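Local coordinates for protein MlnE (Bacillus amyloliquefaciens subsp. plantarum, PDB 5D2E) that carries, in this N-terminal piece of a macrolactin assembly-line polyketide synthase, a B-type ketoreductase that binds NADP and probably reduces beta-keto groups of the growing chain, at residues E58-F63 against P125-H130; K170-Y175 against N204-A209. All blocks are in the same frame, centred on the assembly; numbering follows the deposited sequence.

Contact 1 (E58-F63 against P125-H130); sequences EPILFF and PRHIIH
Ile129 lays its CG2 methyl over one face of the Phe62 ring, 3.9 Å from CG2 to the ring centroid and 18° off the normal: a CH-pi contact displaced toward the CE2 rim. The branch sits there because CG2 of Ile129 is anti to the backbone N, leaving CG1 beside that N. Tyr86 also meets the Phe62 ring, with the planes about 20° apart. On the other side of the strands the Phe63 ring takes Ile128 at its edge, CE2 to CG2 3.9 Å, and beside them CD1 of Ile128 reaches CB of Leu61, which CB of Pro125 also touches. The edge of the Arg126 guanidinium carries the salt bridge: NH1 gives a hydrogen to the syn lone pair of Glu58 OE2 at 2.9 Å, with the carboxylate plane turned 90° to the guanidinium. OE2 is also hydrogen-bonded to Thr56 OG1, and Arg126 NE makes a second salt bridge, to Glu172. Strands 60-64 and 127-133 are parallel neighbours of a Rossmann-type sheet in the part of the chain that resembles the NADP-binding fold, consistent with the structural subdomain of a ketoreductase. Helix 141-164 packs on the Leu61, Phe63 and Ile128 face, and helix 222-233 on the Ile60, Phe62 and Ile129 face. Leu61 bonds the partner strand through both its N and its O, N to His127 O at 2.9 Å and O to Ile129 N at 2.8 Å; Phe63 N then reaches Ile129 O. Just before the strands begin, Pro59 O receives Arg126 N at 3.0 Å and, weakly, His127 N at 3.4 Å.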
# COMPACT_ATOMS: atom_id res chain seq x y z
N GLU A 58 -11.88 27.12 15.24
CA GLU A 58 -12.96 26.54 14.49
C GLU A 58 -13.29 25.17 15.06
O GLU A 58 -12.48 24.62 15.77
CB GLU A 58 -12.50 26.41 13.04
CG GLU A 58 -12.52 27.73 12.28
CD GLU A 58 -12.04 27.49 10.89
OE1 GLU A 58 -12.85 27.15 10.02
OE2 GLU A 58 -10.81 27.51 10.70
N PRO A 59 -14.50 24.64 14.77
CA PRO A 59 -14.96 23.39 15.36
C PRO A 59 -14.03 22.21 14.99
O PRO A 59 -13.40 22.19 13.94
CB PRO A 59 -16.36 23.23 14.80
CG PRO A 59 -16.79 24.64 14.42
CD PRO A 59 -15.53 25.27 13.93
N ILE A 60 -13.87 21.35 15.95
CA ILE A 60 -13.12 20.11 15.86
C ILE A 60 -14.11 18.93 15.84
O ILE A 60 -15.07 18.89 16.66
CB ILE A 60 -12.24 19.98 17.09
CG1 ILE A 60 -11.26 21.13 17.16
CG2 ILE A 60 -11.56 18.59 17.14
CD1 ILE A 60 -10.63 21.25 18.55
N LEU A 61 -13.92 17.98 14.93
CA LEU A 61 -14.78 16.82 14.79
C LEU A 61 -13.91 15.59 15.02
O LEU A 61 -12.92 15.41 14.33
CB LEU A 61 -15.38 16.80 13.39
CG LEU A 61 -16.17 15.57 13.03
CD1 LEU A 61 -17.37 15.38 13.94
CD2 LEU A 61 -16.65 15.72 11.58
N PHE A 62 -14.29 14.74 15.97
CA PHE A 62 -13.50 13.62 16.41
C PHE A 62 -14.32 12.40 16.31
O PHE A 62 -15.38 12.33 16.94
CB PHE A 62 -13.15 13.89 17.92
CG PHE A 62 -11.98 13.09 18.48
CD1 PHE A 62 -12.06 11.72 18.60
CD2 PHE A 62 -10.83 13.72 18.88
CE1 PHE A 62 -11.02 10.96 19.10
CE2 PHE A 62 -9.74 12.96 19.40
CZ PHE A 62 -9.86 11.58 19.50
N PHE A 63 -13.81 11.40 15.58
CA PHE A 63 -14.45 10.12 15.40
C PHE A 63 -13.67 9.12 16.23
O PHE A 63 -12.43 9.03 16.09
CB PHE A 63 -14.37 9.67 13.93
CG PHE A 63 -15.18 10.50 12.94
CD1 PHE A 63 -16.53 10.36 12.85
CD2 PHE A 63 -14.55 11.40 12.09
CE1 PHE A 63 -17.27 11.08 11.95
CE2 PHE A 63 -15.29 12.16 11.18
CZ PHE A 63 -16.66 11.97 11.10
N PRO A 125 -16.84 22.15 10.74
CA PRO A 125 -15.54 21.69 11.28
C PRO A 125 -14.43 22.05 10.36
O PRO A 125 -14.62 22.03 9.13
CB PRO A 125 -15.70 20.17 11.34
CG PRO A 125 -17.16 19.89 11.25
CD PRO A 125 -17.78 21.06 10.51
N ARG A 126 -13.28 22.35 10.92
CA ARG A 126 -12.07 22.46 10.19
C ARG A 126 -11.07 21.33 10.55
O ARG A 126 -10.49 20.70 9.69
CB ARG A 126 -11.41 23.77 10.47
CG ARG A 126 -10.75 24.32 9.20
CD ARG A 126 -9.36 24.69 9.50
NE ARG A 126 -8.60 24.99 8.29
CZ ARG A 126 -8.51 26.19 7.76
NH1 ARG A 126 -9.22 27.19 8.25
NH2 ARG A 126 -7.73 26.39 6.71
N HIS A 127 -10.94 21.02 11.83
CA HIS A 127 -10.04 19.97 12.26
C HIS A 127 -10.77 18.69 12.51
O HIS A 127 -11.62 18.65 13.35
CB HIS A 127 -9.31 20.42 13.49
CG HIS A 127 -8.85 21.83 13.37
ND1 HIS A 127 -7.63 22.17 12.83
CD2 HIS A 127 -9.53 22.99 13.54
CE1 HIS A 127 -7.54 23.47 12.73
NE2 HIS A 127 -8.68 24.00 13.16
N ILE A 128 -10.40 17.64 11.78
CA ILE A 128 -11.05 16.37 11.85
C ILE A 128 -10.04 15.38 12.36
O ILE A 128 -8.92 15.37 11.85
CB ILE A 128 -11.49 15.85 10.46
CG1 ILE A 128 -12.21 16.90 9.61
CG2 ILE A 128 -12.27 14.60 10.61
CD1 ILE A 128 -13.30 17.62 10.27
N ILE A 129 -10.43 14.60 13.38
CA ILE A 129 -9.64 13.55 13.96
C ILE A 129 -10.39 12.23 13.68
O ILE A 129 -11.52 12.03 14.05
CB ILE A 129 -9.36 13.66 15.46
CG1 ILE A 129 -8.76 15.05 15.82
CG2 ILE A 129 -8.54 12.46 15.94
CD1 ILE A 129 -7.46 15.34 15.22
N HIS A 130 -9.71 11.32 12.96
CA HIS A 130 -10.28 10.02 12.71
C HIS A 130 -9.47 9.02 13.49
O HIS A 130 -8.29 8.73 13.18
CB HIS A 130 -10.22 9.73 11.23
CG HIS A 130 -10.96 8.49 10.84
ND1 HIS A 130 -10.40 7.24 10.93
CD2 HIS A 130 -12.19 8.31 10.30
CE1 HIS A 130 -11.27 6.33 10.54
NE2 HIS A 130 -12.36 6.96 10.11

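Contact 2 (K170-Y175 against N204-A209); sequences KAEILY and NFTCKA
Ile173 N to Thr206 O, at 2.7 Å and 169° at the hydrogen, is the shortest bond between these strands, and CA of Glu172 adds a C-H contact to the same oxygen. Ile173 is held through its carbonyl as well, Lys208 N meeting Ile173 O at 2.8 Å. The bonding runs on to Tyr175 N and Lys208 O, 2.9 Å apart and practically straight at 179°. On the face of Ala171, Ile173, Tyr175, Phe205 and Cys207, Ile173 reaches along the sheet with CD1, which rests against CB of Phe205 at 3.8 Å and near SG of Cys207. CB of Ala171 meets CD1 of Phe205 obliquely, and Tyr175 brings its ring edge, at CD2, against CB of Ala209, 3.8 Å away in the ring plane. This is the parallel pair of a beta-alpha-beta unit: strand 171-180, helix 186-201, strand 205-214. That helix covers Tyr175 and Cys207, with helix 141-164 beside it over Ile173 and Phe205, and Tyr175 OH bonds to Tyr188 O. On the opposite face Glu172 and Thr206 lie side by side, OE1 of Glu172 being 3.2 Å from both CB and OG1 of Thr206, while OE2 is salt-bridged to Arg126 NE. Further on, CD1 of Leu174 touches CB of Lys208 at 3.9 Å; the lysine then bends at chi3 (-91°) and takes its NZ to Glu232 O.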
# COMPACT_ATOMS: atom_id res chain seq x y z
N LYS A 170 -12.51 23.83 3.68
CA LYS A 170 -11.16 23.42 3.96
C LYS A 170 -11.21 22.53 5.17
O LYS A 170 -12.00 22.74 6.09
CB LYS A 170 -10.29 24.60 4.32
CG LYS A 170 -9.76 25.39 3.14
CD LYS A 170 -8.58 26.26 3.57
CE LYS A 170 -7.72 26.62 2.36
NZ LYS A 170 -8.53 27.39 1.38
N ALA A 171 -10.36 21.52 5.20
CA ALA A 171 -10.31 20.63 6.38
C ALA A 171 -8.90 20.15 6.53
O ALA A 171 -8.18 19.94 5.52
CB ALA A 171 -11.23 19.46 6.23
N GLU A 172 -8.50 19.98 7.79
CA GLU A 172 -7.26 19.28 8.11
C GLU A 172 -7.67 18.00 8.78
O GLU A 172 -8.28 18.03 9.86
CB GLU A 172 -6.37 20.09 9.05
CG GLU A 172 -6.53 21.63 8.98
CD GLU A 172 -6.09 22.29 7.68
OE1 GLU A 172 -5.16 21.77 7.04
OE2 GLU A 172 -6.67 23.34 7.30
N ILE A 173 -7.33 16.89 8.16
CA ILE A 173 -7.79 15.57 8.61
C ILE A 173 -6.58 14.81 9.20
O ILE A 173 -5.57 14.68 8.52
CB ILE A 173 -8.35 14.75 7.47
CG1 ILE A 173 -9.59 15.44 6.84
CG2 ILE A 173 -8.69 13.34 7.99
CD1 ILE A 173 -9.27 16.27 5.60
N LEU A 174 -6.69 14.34 10.44
CA LEU A 174 -5.64 13.61 11.08
C LEU A 174 -6.19 12.26 11.35
O LEU A 174 -7.14 12.10 12.13
CB LEU A 174 -5.14 14.31 12.38
CG LEU A 174 -4.09 13.51 13.19
CD1 LEU A 174 -2.79 13.26 12.41
CD2 LEU A 174 -3.79 14.27 14.48
N TYR A 175 -5.60 11.27 10.68
CA TYR A 175 -5.93 9.89 10.80
C TYR A 175 -4.92 9.25 11.74
O TYR A 175 -3.74 9.36 11.52
CB TYR A 175 -5.89 9.24 9.43
CG TYR A 175 -5.78 7.76 9.44
CD1 TYR A 175 -6.84 6.94 9.77
CD2 TYR A 175 -4.54 7.16 9.16
CE1 TYR A 175 -6.66 5.55 9.84
CE2 TYR A 175 -4.38 5.78 9.22
CZ TYR A 175 -5.42 4.99 9.55
OH TYR A 175 -5.17 3.62 9.53
N ASN A 204 -7.86 21.28 -0.95
CA ASN A 204 -8.35 21.90 0.28
C ASN A 204 -8.45 20.96 1.51
O ASN A 204 -8.76 21.43 2.59
CB ASN A 204 -9.71 22.45 -0.00
CG ASN A 204 -9.65 23.66 -0.91
OD1 ASN A 204 -8.75 24.51 -0.80
ND2 ASN A 204 -10.57 23.75 -1.78
N PHE A 205 -8.29 19.65 1.29
CA PHE A 205 -8.20 18.67 2.37
C PHE A 205 -6.74 18.34 2.65
O PHE A 205 -6.10 17.59 1.90
CB PHE A 205 -8.94 17.39 2.02
CG PHE A 205 -10.44 17.48 2.01
CD1 PHE A 205 -11.14 18.64 2.42
CD2 PHE A 205 -11.17 16.40 1.57
CE1 PHE A 205 -12.54 18.64 2.41
CE2 PHE A 205 -12.55 16.42 1.55
CZ PHE A 205 -13.23 17.54 1.99
N THR A 206 -6.20 18.88 3.72
CA THR A 206 -4.85 18.54 4.10
C THR A 206 -4.93 17.31 4.99
O THR A 206 -5.59 17.33 6.08
CB THR A 206 -4.20 19.68 4.87
OG1 THR A 206 -4.26 20.85 4.08
CG2 THR A 206 -2.75 19.35 5.24
N CYS A 207 -4.24 16.25 4.60
CA CYS A 207 -4.43 14.95 5.20
C CYS A 207 -3.15 14.47 5.84
O CYS A 207 -2.09 14.45 5.21
CB CYS A 207 -4.88 13.95 4.17
SG CYS A 207 -6.47 14.22 3.42
N LYS A 208 -3.23 14.08 7.10
CA LYS A 208 -2.07 13.58 7.83
C LYS A 208 -2.37 12.25 8.44
O LYS A 208 -3.52 11.99 8.77
CB LYS A 208 -1.69 14.57 8.91
CG LYS A 208 -1.48 15.95 8.31
CD LYS A 208 -0.67 16.93 9.13
CE LYS A 208 -1.50 17.78 10.07
NZ LYS A 208 -0.60 18.72 10.80
N ALA A 209 -1.32 11.42 8.63
CA ALA A 209 -1.49 10.08 9.21
C ALA A 209 -0.47 9.88 10.32
O ALA A 209 0.65 10.36 10.21
CB ALA A 209 -1.35 9.00 8.17

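In the fold
After two helices and strand 35-46 the chain lays down strand 60-64, passes through helix 70-76, strand 84-89 and helix 108-120, and returns at 127-133, where contact 1 closes a loop of 61 residues. It then crosses helix 141-164 to strand 171-180; helix 186-201 leads to strand 205-214, and contact 2 closes a shorter loop of 28. The two loops follow in series, neither nested nor crossed. The centres of the two contacts lie about 10 Å apart. Strands 127-133 and 171-180 are neighbours, which with the two contacts gives the order 60-64, 127-133, 171-180, 205-214. The salt bridge from Arg126 NE to Glu172 OE2, 2.7 Å, joins them directly. Both lie away from the NADP site.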